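Local coordinates for transposon Tn7 transposition protein TnsA (Escherichia coli, PDB 1F1Z), which cuts the 5' DNA strands at the ends of transposon Tn7 as the endonuclease partner of TnsB in the transposase, at residues 78-83 with 116-121. Residues are numbered along the deposited sequence; the frame is centred on the assembly and turned at random.
Sequences DIREQF and LVDCKD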
ATOM      1  N   ASP A  78       2.449  -9.405  -7.088  1.00 38.61           N
ATOM      2  CA  ASP A  78       2.849  -9.300  -5.692  1.00 36.01           C
ATOM      3  C   ASP A  78       3.382  -7.905  -5.403  1.00 34.95           C
ATOM      4  O   ASP A  78       3.887  -7.221  -6.295  1.00 35.29           O
ATOM      5  CB  ASP A  78       3.899 -10.358  -5.330  1.00 32.96           C
ATOM      6  CG  ASP A  78       4.019 -10.588  -3.818  1.00 37.79           C
ATOM      7  OD1 ASP A  78       3.352  -9.909  -3.014  1.00 43.06           O
ATOM      8  OD2 ASP A  78       4.789 -11.467  -3.417  1.00 37.21           O
ATOM      9  N   ILE A  79       3.180  -7.467  -4.167  1.00 33.61           N
ATOM     10  CA  ILE A  79       3.618  -6.169  -3.707  1.00 33.10           C
ATOM     11  C   ILE A  79       4.307  -6.410  -2.372  1.00 34.91           C
ATOM     12  O   ILE A  79       3.670  -6.805  -1.389  1.00 36.24           O
ATOM     13  CB  ILE A  79       2.422  -5.212  -3.515  1.00 31.82           C
ATOM     14  CG1 ILE A  79       1.679  -5.017  -4.836  1.00 31.80           C
ATOM     15  CG2 ILE A  79       2.898  -3.864  -3.037  1.00 29.63           C
ATOM     16  CD1 ILE A  79       0.354  -4.324  -4.679  1.00 25.95           C
ATOM     17  N   ARG A  80       5.625  -6.264  -2.367  1.00 34.14           N
ATOM     18  CA  ARG A  80       6.398  -6.452  -1.161  1.00 33.81           C
ATOM     19  C   ARG A  80       6.934  -5.088  -0.751  1.00 35.43           C
ATOM     20  O   ARG A  80       7.954  -4.624  -1.256  1.00 36.03           O
ATOM     21  CB  ARG A  80       7.501  -7.469  -1.418  1.00 30.11           C
ATOM     22  CG  ARG A  80       6.952  -8.868  -1.525  1.00 32.96           C
ATOM     23  CD  ARG A  80       8.023  -9.877  -1.801  1.00 35.02           C
ATOM     24  NE  ARG A  80       8.424  -9.884  -3.201  1.00 37.66           N
ATOM     25  CZ  ARG A  80       9.546 -10.435  -3.639  1.00 38.39           C
ATOM     26  NH1 ARG A  80      10.369 -11.012  -2.782  1.00 38.80           N
ATOM     27  NH2 ARG A  80       9.845 -10.407  -4.931  1.00 30.58           N
ATOM     28  N   GLU A  81       6.197  -4.442   0.144  1.00 36.45           N
ATOM     29  CA  GLU A  81       6.525  -3.106   0.617  1.00 37.90           C
ATOM     30  C   GLU A  81       7.668  -3.088   1.642  1.00 39.02           C
ATOM     31  O   GLU A  81       7.949  -4.100   2.296  1.00 38.75           O
ATOM     32  CB  GLU A  81       5.269  -2.407   1.164  1.00 36.58           C
ATOM     33  CG  GLU A  81       4.772  -2.898   2.524  1.00 34.78           C
ATOM     34  CD  GLU A  81       3.974  -4.190   2.478  1.00 32.64           C
ATOM     35  OE1 GLU A  81       3.494  -4.613   3.545  1.00 37.83           O
ATOM     36  OE2 GLU A  81       3.805  -4.778   1.395  1.00 29.85           O
ATOM     37  N   GLN A  82       8.297  -1.921   1.790  1.00 39.03           N
ATOM     38  CA  GLN A  82       9.424  -1.726   2.704  1.00 38.56           C
ATOM     39  C   GLN A  82      10.433  -2.874   2.548  1.00 38.17           C
ATOM     40  O   GLN A  82      10.803  -3.531   3.513  1.00 36.31           O
ATOM     41  CB  GLN A  82       8.936  -1.631   4.151  1.00 38.02           C
ATOM     42  CG  GLN A  82       7.611  -0.897   4.328  1.00 37.04           C
ATOM     43  CD  GLN A  82       7.629   0.547   3.841  1.00 35.20           C
ATOM     44  OE1 GLN A  82       8.669   1.200   3.788  1.00 35.40           O
ATOM     45  NE2 GLN A  82       6.461   1.059   3.510  1.00 28.38           N
ATOM     46  N   PHE A  83      10.863  -3.101   1.312  1.00 39.40           N
ATOM     47  CA  PHE A  83      11.804  -4.160   0.985  1.00 39.37           C
ATOM     48  C   PHE A  83      13.248  -3.746   1.321  1.00 42.00           C
ATOM     49  O   PHE A  83      13.757  -2.739   0.814  1.00 41.98           O
ATOM     50  CB  PHE A  83      11.680  -4.504  -0.495  1.00 38.29           C
ATOM     51  CG  PHE A  83      12.454  -5.715  -0.897  1.00 37.68           C
ATOM     52  CD1 PHE A  83      11.881  -6.971  -0.798  1.00 38.04           C
ATOM     53  CD2 PHE A  83      13.750  -5.599  -1.384  1.00 36.86           C
ATOM     54  CE1 PHE A  83      12.584  -8.105  -1.178  1.00 38.58           C
ATOM     55  CE2 PHE A  83      14.473  -6.723  -1.770  1.00 36.93           C
ATOM     56  CZ  PHE A  83      13.892  -7.983  -1.669  1.00 37.80           C
ATOM     57  N   LEU A 116       8.600  -3.335  -3.882  1.00 32.41           N
ATOM     58  CA  LEU A 116       9.265  -4.237  -4.816  1.00 32.90           C
ATOM     59  C   LEU A 116       8.044  -4.977  -5.356  1.00 34.14           C
ATOM     60  O   LEU A 116       7.294  -5.584  -4.588  1.00 34.32           O
ATOM     61  CB  LEU A 116      10.232  -5.190  -4.097  1.00 32.81           C
ATOM     62  CG  LEU A 116      11.131  -6.104  -4.951  1.00 32.38           C
ATOM     63  CD1 LEU A 116      10.390  -7.345  -5.361  1.00 34.48           C
ATOM     64  CD2 LEU A 116      11.644  -5.377  -6.181  1.00 29.48           C
ATOM     65  N   VAL A 117       7.775  -4.842  -6.647  1.00 35.68           N
ATOM     66  CA  VAL A 117       6.607  -5.491  -7.220  1.00 36.09           C
ATOM     67  C   VAL A 117       6.896  -6.431  -8.385  1.00 38.57           C
ATOM     68  O   VAL A 117       7.800  -6.179  -9.182  1.00 38.43           O
ATOM     69  CB  VAL A 117       5.482  -4.455  -7.558  1.00 34.90           C
ATOM     70  CG1 VAL A 117       6.043  -3.062  -7.646  1.00 34.30           C
ATOM     71  CG2 VAL A 117       4.770  -4.810  -8.849  1.00 34.60           C
ATOM     72  N   ASP A 118       6.174  -7.555  -8.407  1.00 42.17           N
ATOM     73  CA  ASP A 118       6.293  -8.574  -9.449  1.00 44.86           C
ATOM     74  C   ASP A 118       5.095  -8.473 -10.405  1.00 48.69           C
ATOM     75  O   ASP A 118       3.976  -8.163  -9.977  1.00 48.52           O
ATOM     76  CB  ASP A 118       6.332  -9.975  -8.827  1.00 42.27           C
ATOM     77  CG  ASP A 118       7.520 -10.182  -7.902  1.00 46.06           C
ATOM     78  OD1 ASP A 118       8.547 -10.718  -8.366  1.00 49.24           O
ATOM     79  OD2 ASP A 118       7.426  -9.828  -6.706  1.00 47.38           O
ATOM     80  N   CYS A 119       5.328  -8.768 -11.683  1.00 53.01           N
ATOM     81  CA  CYS A 119       4.288  -8.686 -12.703  1.00 55.38           C
ATOM     82  C   CYS A 119       4.118  -9.977 -13.480  1.00 58.36           C
ATOM     83  O   CYS A 119       5.009 -10.826 -13.494  1.00 57.19           O
ATOM     84  CB  CYS A 119       4.611  -7.566 -13.682  1.00 55.32           C
ATOM     85  SG  CYS A 119       4.765  -5.985 -12.904  1.00 55.55           S
ATOM     86  N   LYS A 120       2.975 -10.100 -14.153  1.00 64.59           N
ATOM     87  CA  LYS A 120       2.684 -11.285 -14.950  1.00 70.43           C
ATOM     88  C   LYS A 120       2.874 -11.112 -16.453  1.00 75.24           C
ATOM     89  O   LYS A 120       3.109 -12.093 -17.159  1.00 78.48           O
ATOM     90  CB  LYS A 120       1.279 -11.826 -14.664  1.00 76.09           C
ATOM     91  CG  LYS A 120       0.139 -10.888 -15.043  1.00 95.80           C
ATOM     92  CD  LYS A 120      -1.224 -11.553 -14.833  1.00104.97           C
ATOM     93  CE  LYS A 120      -2.383 -10.608 -15.154  1.00102.47           C
ATOM     94  NZ  LYS A 120      -2.350 -10.115 -16.556  1.00 92.88           N
ATOM     95  N   ASP A 121       2.736  -9.889 -16.959  1.00 76.49           N
ATOM     96  CA  ASP A 121       2.913  -9.665 -18.399  1.00 78.74           C
ATOM     97  C   ASP A 121       3.260  -8.245 -18.815  1.00 79.92           C
ATOM     98  O   ASP A 121       3.076  -7.867 -19.976  1.00 80.92           O
ATOM     99  CB  ASP A 121       1.712 -10.190 -19.209  1.00 80.62           C
ATOM    100  CG  ASP A 121       0.379  -9.599 -18.773  1.00 84.51           C
ATOM    101  OD1 ASP A 121      -0.660 -10.157 -19.184  1.00 84.01           O
ATOM    102  OD2 ASP A 121       0.358  -8.590 -18.034  1.00 88.37           O
TER
HETATM  103  O   HOH W   1       6.752  -8.110  -4.719  1.00 35.91           O
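Arg80 and Asp118 illustrate how a cross-strand ion pair and a water can link side chains on one face of an antiparallel strand pair. NH2 of Arg80 donates to the syn lone pair of Asp118 OD2 over 3.1 Å, with guanidinium and carboxylate planes only 23° apart. A bend at chi3 (-79°) brings the guanidinium over toward Asp118 on the neighbouring strand. Water 1, in the guanidinium plane, accepts from Arg80 NE (2.9 Å) and donates to both Asp118 OD2 and the Leu116 carbonyl. Asp78, on the same face, hydrogen-bonds to Gly26 through its OD2, which lies 4.5 Å from Asp118 OD2; a leucine in place of Arg80 would probably leave Asp118 without its cation and these like charges without the nearby positive charge. Beneath, backbone bonds run from Arg80 N to Leu116 O (2.9 Å) and from Leu116 N to Arg80 O (3.0 Å); at the Asp78–Asp118 pair, the bond from Asp78 N is weak. Leu116 CD1 lies over a guanidinium face, while its CG sits 4.3 Å from the Phe83 ring centroid in a CH-pi contact. Ile79 and Val117 occupy the other face, against helix 61-72. Within this restriction endonuclease fold, strand 76-84 edges the sheet, and strand 112-119 lies between it and strand 126-131.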